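Local atomic coordinates of amidohydrolase (Xanthomonas campestris pv. campestris, PDB entry 4DZH), a protein that probably deaminates 5'-methylthioadenosine or related adenosine compounds, as a zinc-dependent amidohydrolase built on a TIM barrel. Residues E183-W188 with D219-P224; T196-H201 with R215-Q220; E176-A181 with D208-R213. All blocks are in the same frame, centred on the assembly; numbering follows the deposited sequence. Where two conformers were deposited one is given.

In the fold
Following the chain from its N terminus, helix 174-188 leads into strand 194-200, which is followed by helix 208-221 and strand 225-229, the beta-alpha alternation of the TIM barrel. Interaction 3 joins the early turns of the two helices, closing a loop from 176-181 to 208-213. Interaction 1 joins their late turns, 183-188 with 219-224, so these two loops cross along the chain. Interaction 2 is more local, turning helix 208-221 back onto the strand before it, and its loop crosses that of interaction 3 but ends on the same stretch as interaction 1. Together the three tie two neighbouring outer helices to each other and to the strand between them.

Interaction 1: residues E183-W188 with D219-P224; sequences ELHDQW and DQLDMP. With ZN (zinc ion), chain H.
His185 and Leu221 meet at a zinc ion that joins the ends of two helices. The imidazole binds the metal through NE2, 2.0 Å from the zinc, and the backbone O of Leu221 binds it at 2.2 Å; three waters complete the five ligands. His185 NE2 and Leu221 O are therefore close because they share a cation. The first torsion of His185 sets CG anti to the backbone N (chi1 167°), which carries the ring across to the other helix. The other nitrogen, His185 ND1, donates to Asp186 OD1 at 3.1 Å, nearly in the ring plane, which, together with the zinc bond, should hold the ring's rotation and probably makes the imidazole a stronger metal donor. Leu221 also lays CB over one ring face, 3.9 Å from the centroid of the His185 ring, a CH-pi contact.

The carbonyl becomes available where helix 208-221 stops in a Schellman motif: Asp222, with positive phi, is the C-prime residue, and Met223 N returns to Ala218 O. This metal site is separate from the one formed by His79, His81, His228 and Asp316. Beyond the turn, the flexible thioether of Met223 fits obliquely against the imidazole, SD lying 3.7 Å from His185 CD2.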
loop_
_atom_site.group_PDB
_atom_site.type_symbol
_atom_site.label_atom_id
_atom_site.label_comp_id
_atom_site.label_asym_id
_atom_site.label_seq_id
_atom_site.Cartn_x
_atom_site.Cartn_y
_atom_site.Cartn_z
ATOM N N GLU A 183 16.592 -27.052 -22.465
ATOM C CA GLU A 183 15.772 -28.142 -21.933
ATOM C C GLU A 183 14.417 -27.601 -21.455
ATOM O O GLU A 183 13.377 -28.230 -21.656
ATOM C CB GLU A 183 16.483 -28.865 -20.788
ATOM C CG GLU A 183 17.689 -29.715 -21.237
ATOM C CD GLU A 183 18.558 -30.200 -20.072
ATOM O OE1 GLU A 183 18.039 -30.344 -18.938
ATOM O OE2 GLU A 183 19.772 -30.433 -20.294
ATOM N N LEU A 184 14.428 -26.411 -20.864
ATOM C CA LEU A 184 13.207 -25.828 -20.340
ATOM C C LEU A 184 12.266 -25.530 -21.487
ATOM O O LEU A 184 11.080 -25.848 -21.429
ATOM C CB LEU A 184 13.517 -24.542 -19.562
ATOM C CG LEU A 184 12.303 -23.896 -18.887
ATOM C CD1 LEU A 184 11.808 -24.690 -17.662
ATOM C CD2 LEU A 184 12.602 -22.415 -18.532
ATOM N N HIS A 185 12.783 -24.902 -22.530
ATOM C CA HIS A 185 11.965 -24.597 -23.694
ATOM C C HIS A 185 11.355 -25.845 -24.352
ATOM O O HIS A 185 10.164 -25.857 -24.660
ATOM C CB HIS A 185 12.781 -23.783 -24.714
ATOM C CG HIS A 185 12.125 -23.694 -26.057
ATOM N ND1 HIS A 185 12.290 -24.659 -27.029
ATOM C CD2 HIS A 185 11.270 -22.776 -26.576
ATOM C CE1 HIS A 185 11.575 -24.335 -28.094
ATOM N NE2 HIS A 185 10.941 -23.203 -27.841
ATOM N N ASP A 186 12.160 -26.886 -24.552
ATOM C CA ASP A 186 11.689 -28.133 -25.184
ATOM C C ASP A 186 10.599 -28.817 -24.329
ATOM O O ASP A 186 9.616 -29.314 -24.864
ATOM C CB ASP A 186 12.873 -29.079 -25.427
ATOM C CG ASP A 186 13.899 -28.496 -26.417
ATOM O OD1 ASP A 186 13.596 -27.455 -27.063
ATOM O OD2 ASP A 186 15.010 -29.073 -26.564
ATOM N N GLN A 187 10.760 -28.824 -23.003
ATOM C CA GLN A 187 9.797 -29.474 -22.099
ATOM C C GLN A 187 8.427 -28.800 -22.169
ATOM O O GLN A 187 7.373 -29.457 -22.025
ATOM C CB GLN A 187 10.311 -29.395 -20.649
ATOM C CG GLN A 187 9.581 -30.296 -19.653
ATOM C CD GLN A 187 9.884 -31.776 -19.901
ATOM O OE1 GLN A 187 10.786 -32.115 -20.674
ATOM N NE2 GLN A 187 9.142 -32.654 -19.239
ATOM N N TRP A 188 8.440 -27.483 -22.369
ATOM C CA TRP A 188 7.216 -26.687 -22.229
ATOM C C TRP A 188 6.706 -26.097 -23.540
ATOM O O TRP A 188 5.797 -25.271 -23.521
ATOM C CB TRP A 188 7.387 -25.588 -21.136
ATOM C CG TRP A 188 7.625 -26.235 -19.783
ATOM C CD1 TRP A 188 8.827 -26.420 -19.152
ATOM C CD2 TRP A 188 6.658 -26.912 -18.995
ATOM N NE1 TRP A 188 8.653 -27.098 -17.975
ATOM C CE2 TRP A 188 7.325 -27.424 -17.856
ATOM C CE3 TRP A 188 5.276 -27.094 -19.107
ATOM C CZ2 TRP A 188 6.660 -28.125 -16.847
ATOM C CZ3 TRP A 188 4.607 -27.786 -18.082
ATOM C CH2 TRP A 188 5.310 -28.295 -16.976
ATOM N N ASP A 219 15.558 -15.707 -30.946
ATOM C CA ASP A 219 14.964 -15.716 -32.286
ATOM C C ASP A 219 14.717 -17.148 -32.772
ATOM O O ASP A 219 13.614 -17.473 -33.202
ATOM C CB ASP A 219 15.850 -14.953 -33.279
ATOM C CG ASP A 219 15.425 -15.156 -34.741
ATOM O OD1 ASP A 219 14.369 -14.608 -35.141
ATOM O OD2 ASP A 219 16.156 -15.855 -35.490
ATOM N N GLN A 220 15.721 -18.014 -32.662
ATOM C CA GLN A 220 15.590 -19.417 -33.081
ATOM C C GLN A 220 14.453 -20.190 -32.400
ATOM O O GLN A 220 13.746 -20.979 -33.039
ATOM C CB GLN A 220 16.910 -20.147 -32.834
ATOM C CG GLN A 220 16.904 -21.634 -33.149
ATOM C CD GLN A 220 18.222 -22.311 -32.788
ATOM O OE1 GLN A 220 19.307 -21.789 -33.074
ATOM N NE2 GLN A 220 18.133 -23.471 -32.148
ATOM N N LEU A 221 14.305 -20.009 -31.090
ATOM C CA LEU A 221 13.338 -20.812 -30.335
ATOM C C LEU A 221 12.056 -20.044 -30.073
ATOM O O LEU A 221 11.117 -20.576 -29.455
ATOM C CB LEU A 221 13.929 -21.262 -29.001
ATOM C CG LEU A 221 15.269 -21.977 -29.083
ATOM C CD1 LEU A 221 15.863 -22.115 -27.694
ATOM C CD2 LEU A 221 15.125 -23.360 -29.765
ATOM N N ASP A 222 12.017 -18.792 -30.526
ATOM C CA ASP A 222 10.841 -17.935 -30.359
ATOM C C ASP A 222 10.474 -17.727 -28.870
ATOM O O ASP A 222 9.408 -18.172 -28.385
ATOM C CB ASP A 222 9.650 -18.480 -31.154
ATOM C CG ASP A 222 8.483 -17.505 -31.198
ATOM O OD1 ASP A 222 8.735 -16.279 -31.137
ATOM O OD2 ASP A 222 7.320 -17.971 -31.299
ATOM N N MET A 223 11.400 -17.065 -28.167
ATOM C CA MET A 223 11.260 -16.775 -26.736
ATOM C C MET A 223 11.468 -15.271 -26.433
ATOM O O MET A 223 12.274 -14.591 -27.057
ATOM C CB MET A 223 12.242 -17.635 -25.910
ATOM C CG MET A 223 11.961 -19.135 -25.871
ATOM S SD MET A 223 13.478 -20.021 -25.463
ATOM C CE MET A 223 13.526 -19.658 -23.697
ATOM N N PRO A 224 10.740 -14.727 -25.447
ATOM C CA PRO A 224 11.044 -13.368 -24.986
ATOM C C PRO A 224 12.370 -13.309 -24.214
ATOM O O PRO A 224 12.906 -14.374 -23.867
ATOM C CB PRO A 224 9.870 -13.062 -24.040
ATOM C CG PRO A 224 8.792 -13.994 -24.463
ATOM C CD PRO A 224 9.490 -15.241 -24.868
HETATM ZN ZN ZN H . 9.825 -22.327 -29.306
HETATM O O HOH W 1 8.643 -20.905 -28.195
HETATM O O HOH W 2 7.954 -23.278 -29.096
HETATM O O HOH W 3 10.508 -23.154 -31.248
#

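Interaction 2: residues T196-H201 with R215-Q220; sequences TAFAPH and RMLADQ
Phe198 and Leu217 make the closest approach between segment 196-201, the end of strand 194-200, and helical segment 215-220, with the far end of the ring, CZ, 3.4 Å from Leu217 CB. The side chains meet by apolar packing. The phenyl group reaches the helix obliquely, with neither a face nor an edge squarely presented. Its CE2 also lies near Leu217 CB, while the branch carbon CD1 of Leu217 stands farther off, 4.0 Å from Phe198 CZ. Leucine thus meets the ring chiefly with the base of its side chain, and its branched end runs on to Phe178 of helix 174-188. A second apolar contact is made by Ala218, whose methyl CB is 4.0 Å from Phe198 CD2. The small side chain suits this place, because it lets the ring settle close to the helix backbone.

Strand and helix belong to one beta-alpha unit of the TIM barrel. Phe198 points outward from strand 194-200 into the layer between barrel and helices, as a large apolar residue should, whereas the bond to the methyl of Ala197 is directed away from the helix. With CG anti to its carbonyl carbon (chi1 -80°), the Phe198 ring spans the gap between backbones whose CA atoms, Phe198 to Ala218, are 7.0 Å apart.

The ring also touches the helix backbone, CE2 lying 3.7 Å from Ala218 N. That nitrogen is an ordinary part of the helical main chain, and the approach is van der Waals packing. Polar bonding of the strand runs laterally instead: the backbone of Phe198 is hydrogen-bonded to Pro224 and His226, and that of Ala197 to Val159 and Ala161. Around the same ring, Val214, Met223 and Ala181 supply further apolar surface.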
loop_
_atom_site.group_PDB
_atom_site.type_symbol
_atom_site.label_atom_id
_atom_site.label_comp_id
_atom_site.label_asym_id
_atom_site.label_seq_id
_atom_site.Cartn_x
_atom_site.Cartn_y
_atom_site.Cartn_z
ATOM N N THR A 196 8.096 -20.131 -21.870
ATOM C CA THR A 196 9.454 -19.953 -21.393
ATOM C C THR A 196 10.122 -18.735 -22.007
ATOM O O THR A 196 9.775 -18.316 -23.117
ATOM C CB THR A 196 10.321 -21.192 -21.659
ATOM O OG1 THR A 196 10.462 -21.414 -23.076
ATOM C CG2 THR A 196 9.700 -22.439 -20.986
ATOM N N ALA A 197 11.080 -18.173 -21.271
ATOM C CA ALA A 197 11.804 -16.980 -21.749
ATOM C C ALA A 197 13.263 -17.118 -21.362
ATOM O O ALA A 197 13.595 -17.923 -20.493
ATOM C CB ALA A 197 11.235 -15.717 -21.062
ATOM N N PHE A 198 14.144 -16.373 -22.035
ATOM C CA PHE A 198 15.488 -16.215 -21.532
ATOM C C PHE A 198 15.498 -15.118 -20.493
ATOM O O PHE A 198 14.839 -14.091 -20.665
ATOM C CB PHE A 198 16.423 -15.850 -22.664
ATOM C CG PHE A 198 16.856 -17.045 -23.492
ATOM C CD1 PHE A 198 17.868 -17.895 -23.031
ATOM C CD2 PHE A 198 16.235 -17.336 -24.707
ATOM C CE1 PHE A 198 18.260 -19.003 -23.782
ATOM C CE2 PHE A 198 16.620 -18.440 -25.463
ATOM C CZ PHE A 198 17.634 -19.275 -25.017
ATOM N N ALA A 199 16.262 -15.323 -19.426
ATOM C CA ALA A 199 16.398 -14.329 -18.379
ATOM C C ALA A 199 17.869 -14.017 -18.101
ATOM O O ALA A 199 18.397 -14.364 -17.031
ATOM C CB ALA A 199 15.693 -14.793 -17.095
ATOM N N PRO A 200 18.534 -13.344 -19.042
ATOM C CA PRO A 200 19.862 -12.866 -18.649
ATOM C C PRO A 200 19.737 -11.934 -17.427
ATOM O O PRO A 200 18.797 -11.123 -17.318
ATOM C CB PRO A 200 20.333 -12.113 -19.889
ATOM C CG PRO A 200 19.053 -11.614 -20.555
ATOM C CD PRO A 200 18.078 -12.793 -20.321
ATOM N N HIS A 201 20.638 -12.092 -16.468
ATOM C CA HIS A 201 20.419 -11.467 -15.172
ATOM C C HIS A 201 20.423 -9.927 -15.215
ATOM O O HIS A 201 19.456 -9.277 -14.789
ATOM C CB HIS A 201 21.386 -11.998 -14.113
ATOM C CG HIS A 201 21.332 -11.224 -12.837
ATOM N ND1 HIS A 201 22.297 -10.304 -12.470
ATOM C CD2 HIS A 201 20.382 -11.181 -11.871
ATOM C CE1 HIS A 201 21.950 -9.742 -11.324
ATOM N NE2 HIS A 201 20.798 -10.267 -10.934
ATOM N N ARG A 215 20.485 -13.596 -27.891
ATOM C CA ARG A 215 19.797 -13.001 -29.031
ATOM C C ARG A 215 19.506 -14.076 -30.105
ATOM O O ARG A 215 18.383 -14.168 -30.634
ATOM C CB ARG A 215 20.642 -11.878 -29.636
ATOM C CG ARG A 215 20.050 -11.287 -30.893
ATOM C CD ARG A 215 21.124 -10.657 -31.771
ATOM N NE ARG A 215 22.049 -11.689 -32.239
ATOM C CZ ARG A 215 21.766 -12.563 -33.198
ATOM N NH1 ARG A 215 20.584 -12.518 -33.799
ATOM N NH2 ARG A 215 22.655 -13.485 -33.546
ATOM N N MET A 216 20.515 -14.886 -30.411
ATOM C CA MET A 216 20.373 -15.904 -31.440
ATOM C C MET A 216 19.341 -16.979 -31.081
ATOM O O MET A 216 18.491 -17.321 -31.903
ATOM C CB MET A 216 21.726 -16.538 -31.751
ATOM C CG MET A 216 21.633 -17.639 -32.771
ATOM S SD MET A 216 21.561 -19.248 -31.991
ATOM C CE MET A 216 23.259 -19.397 -31.443
ATOM N N LEU A 217 19.409 -17.489 -29.851
ATOM C CA LEU A 217 18.494 -18.526 -29.393
ATOM C C LEU A 217 17.079 -18.012 -29.159
ATOM O O LEU A 217 16.118 -18.732 -29.409
ATOM C CB LEU A 217 19.031 -19.234 -28.136
ATOM C CG LEU A 217 20.350 -20.015 -28.329
ATOM C CD1 LEU A 217 20.882 -20.589 -27.032
ATOM C CD2 LEU A 217 20.135 -21.137 -29.339
ATOM N N ALA A 218 16.939 -16.769 -28.711
ATOM C CA ALA A 218 15.591 -16.219 -28.530
ATOM C C ALA A 218 14.851 -16.093 -29.881
ATOM O O ALA A 218 13.651 -16.337 -29.957
ATOM C CB ALA A 218 15.643 -14.898 -27.832
ATOM N N ASP A 219 15.558 -15.707 -30.946
ATOM C CA ASP A 219 14.964 -15.716 -32.286
ATOM C C ASP A 219 14.717 -17.148 -32.772
ATOM O O ASP A 219 13.614 -17.473 -33.202
ATOM C CB ASP A 219 15.850 -14.953 -33.279
ATOM C CG ASP A 219 15.425 -15.156 -34.741
ATOM O OD1 ASP A 219 14.369 -14.608 -35.141
ATOM O OD2 ASP A 219 16.156 -15.855 -35.490
ATOM N N GLN A 220 15.721 -18.014 -32.662
ATOM C CA GLN A 220 15.590 -19.417 -33.081
ATOM C C GLN A 220 14.453 -20.190 -32.400
ATOM O O GLN A 220 13.746 -20.979 -33.039
ATOM C CB GLN A 220 16.910 -20.147 -32.834
ATOM C CG GLN A 220 16.904 -21.634 -33.149
ATOM C CD GLN A 220 18.222 -22.311 -32.788
ATOM O OE1 GLN A 220 19.307 -21.789 -33.074
ATOM N NE2 GLN A 220 18.133 -23.471 -32.148
#

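Interaction 3: residues E176-A181 with D208-R213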
loop_
_atom_site.group_PDB
_atom_site.type_symbol
_atom_site.label_atom_id
_atom_site.label_comp_id
_atom_site.label_asym_id
_atom_site.label_seq_id
_atom_site.Cartn_x
_atom_site.Cartn_y
_atom_site.Cartn_z
ATOM N N GLU A 176 26.300 -24.921 -19.602
ATOM C CA GLU A 176 25.275 -25.513 -18.753
ATOM C C GLU A 176 24.066 -24.575 -18.637
ATOM O O GLU A 176 22.947 -25.053 -18.711
ATOM C CB GLU A 176 25.805 -25.929 -17.383
ATOM C CG GLU A 176 24.848 -26.796 -16.566
ATOM C CD GLU A 176 25.466 -27.278 -15.273
ATOM O OE1 GLU A 176 26.701 -27.085 -15.104
ATOM O OE2 GLU A 176 24.720 -27.840 -14.426
ATOM N N TYR A 177 24.279 -23.268 -18.509
ATOM C CA TYR A 177 23.132 -22.368 -18.388
ATOM C C TYR A 177 22.285 -22.457 -19.653
ATOM O O TYR A 177 21.047 -22.526 -19.595
ATOM C CB TYR A 177 23.569 -20.903 -18.165
ATOM C CG TYR A 177 23.924 -20.575 -16.707
ATOM C CD1 TYR A 177 22.931 -20.388 -15.740
ATOM C CD2 TYR A 177 25.271 -20.415 -16.311
ATOM C CE1 TYR A 177 23.266 -20.104 -14.407
ATOM C CE2 TYR A 177 25.604 -20.110 -14.985
ATOM C CZ TYR A 177 24.606 -19.947 -14.044
ATOM O OH TYR A 177 24.913 -19.644 -12.721
ATOM N N PHE A 178 22.938 -22.455 -20.803
ATOM C CA PHE A 178 22.183 -22.535 -22.041
ATOM C C PHE A 178 21.573 -23.936 -22.276
ATOM O O PHE A 178 20.497 -24.022 -22.861
ATOM C CB PHE A 178 23.015 -22.035 -23.233
ATOM C CG PHE A 178 23.179 -20.521 -23.253
ATOM C CD1 PHE A 178 22.172 -19.703 -23.759
ATOM C CD2 PHE A 178 24.339 -19.921 -22.751
ATOM C CE1 PHE A 178 22.315 -18.314 -23.775
ATOM C CE2 PHE A 178 24.511 -18.520 -22.782
ATOM C CZ PHE A 178 23.510 -17.718 -23.300
ATOM N N ALA A 179 22.221 -25.002 -21.790
ATOM C CA ALA A 179 21.674 -26.366 -21.949
ATOM C C ALA A 179 20.381 -26.450 -21.132
ATOM O O ALA A 179 19.349 -26.892 -21.651
ATOM C CB ALA A 179 22.670 -27.407 -21.473
ATOM N N ARG A 180 20.435 -26.015 -19.868
ATOM C CA ARG A 180 19.191 -25.893 -19.079
ATOM C C ARG A 180 18.099 -25.057 -19.758
ATOM O O ARG A 180 16.914 -25.448 -19.710
ATOM C CB ARG A 180 19.408 -25.326 -17.671
ATOM C CG ARG A 180 20.523 -25.936 -16.861
ATOM C CD ARG A 180 20.152 -27.223 -16.233
ATOM N NE ARG A 180 20.644 -27.242 -14.865
ATOM C CZ ARG A 180 20.166 -28.038 -13.911
ATOM N NH1 ARG A 180 19.187 -28.900 -14.196
ATOM N NH2 ARG A 180 20.674 -27.978 -12.672
ATOM N N ALA A 181 18.456 -23.887 -20.303
ATOM C CA ALA A 181 17.461 -23.061 -20.987
ATOM C C ALA A 181 16.812 -23.841 -22.121
ATOM O O ALA A 181 15.576 -23.877 -22.250
ATOM C CB ALA A 181 18.069 -21.765 -21.492
ATOM N N ASP A 208 29.243 -9.933 -23.319
ATOM C CA ASP A 208 28.777 -9.745 -24.692
ATOM C C ASP A 208 28.478 -11.063 -25.443
ATOM O O ASP A 208 27.516 -11.149 -26.217
ATOM C CB ASP A 208 29.839 -8.983 -25.485
ATOM C CG ASP A 208 29.802 -7.497 -25.210
ATOM O OD1 ASP A 208 29.009 -7.080 -24.318
ATOM O OD2 ASP A 208 30.546 -6.732 -25.881
ATOM N N ALA A 209 29.333 -12.076 -25.257
ATOM C CA ALA A 209 29.158 -13.369 -25.909
ATOM C C ALA A 209 27.887 -14.085 -25.444
ATOM O O ALA A 209 27.176 -14.658 -26.258
ATOM C CB ALA A 209 30.385 -14.231 -25.672
ATOM N N ASN A 210 27.616 -14.039 -24.141
ATOM C CA ASN A 210 26.383 -14.601 -23.604
ATOM C C ASN A 210 25.146 -13.850 -24.105
ATOM O O ASN A 210 24.109 -14.464 -24.380
ATOM C CB ASN A 210 26.429 -14.646 -22.076
ATOM C CG ASN A 210 27.245 -15.826 -21.572
ATOM O OD1 ASN A 210 27.431 -16.808 -22.296
ATOM N ND2 ASN A 210 27.722 -15.743 -20.337
ATOM N N PHE A 211 25.265 -12.527 -24.257
ATOM C CA PHE A 211 24.144 -11.726 -24.761
ATOM C C PHE A 211 23.910 -12.071 -26.226
ATOM O O PHE A 211 22.769 -12.165 -26.699
ATOM C CB PHE A 211 24.400 -10.208 -24.594
ATOM C CG PHE A 211 23.789 -9.635 -23.351
ATOM C CD1 PHE A 211 22.455 -9.895 -22.998
ATOM C CD2 PHE A 211 24.549 -8.846 -22.520
ATOM C CE1 PHE A 211 21.919 -9.350 -21.841
ATOM C CE2 PHE A 211 24.026 -8.305 -21.379
ATOM C CZ PHE A 211 22.693 -8.551 -21.036
ATOM N N GLU A 212 24.998 -12.284 -26.966
ATOM C CA GLU A 212 24.865 -12.659 -28.354
ATOM C C GLU A 212 24.148 -14.009 -28.473
ATOM O O GLU A 212 23.314 -14.214 -29.362
ATOM C CB GLU A 212 26.248 -12.748 -28.999
ATOM C CG GLU A 212 26.296 -13.542 -30.313
ATOM C CD GLU A 212 25.301 -13.056 -31.377
ATOM O OE1 GLU A 212 24.713 -11.963 -31.250
ATOM O OE2 GLU A 212 25.098 -13.800 -32.349
ATOM N N ARG A 213 24.468 -14.925 -27.565
ATOM C CA ARG A 213 23.894 -16.256 -27.616
ATOM C C ARG A 213 22.397 -16.204 -27.263
ATOM O O ARG A 213 21.567 -16.922 -27.853
ATOM C CB ARG A 213 24.665 -17.174 -26.673
ATOM C CG ARG A 213 24.393 -18.659 -26.844
ATOM C CD ARG A 213 25.507 -19.506 -26.184
ATOM N NE ARG A 213 25.250 -20.956 -26.207
ATOM C CZ ARG A 213 25.998 -21.843 -25.546
ATOM N NH1 ARG A 213 27.035 -21.441 -24.814
ATOM N NH2 ARG A 213 25.717 -23.131 -25.607
#
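Phe178 lies flat under the extended side chain of Arg213, while Asn210 meets the ring's rim. Arg213 CD sits over the ring centre, 3.6 Å from the centroid of Phe178 and 13° off the ring normal, a CH-pi contact. The chain continues along the same face, bringing NE to 3.6 Å from Phe178 CG. There the guanidinium is nearly parallel to the ring, the planes 13° apart, and offset toward the side where the phenyl joins its CB. Arginine suits the position because its methylenes can cover an aromatic face while its charged end reaches beyond. CG of Arg213 stands anti to the backbone N (chi1 -167°), and the extension from CG to NE lets the chain span the ring. At the rim, Asn210 OD1 lies in the ring plane, 3.4 Å from Phe178 CE2, where the slightly positive C-H edge can face a carbonyl oxygen. The backbone O of Asn210 comes close as well, 3.5 Å from Phe178 CZ.

A second shell holds both polar groups. Arg213 NH1 makes a salt bridge with Asp175, just before the segment 176-181, and Asn210 ND2 donates to Asp165 and Asp174, which should steady the amide with OD1 turned to the ring.

The contact joins the early turns of helices 174-188 and 208-221, adjacent on the outside of the barrel. Inward, Phe178 rests on Ile163 of strand 156-163 and Phe198 of strand 194-200, while Phe211, on another side of its helix, packs against Pro200 and helix 247-254.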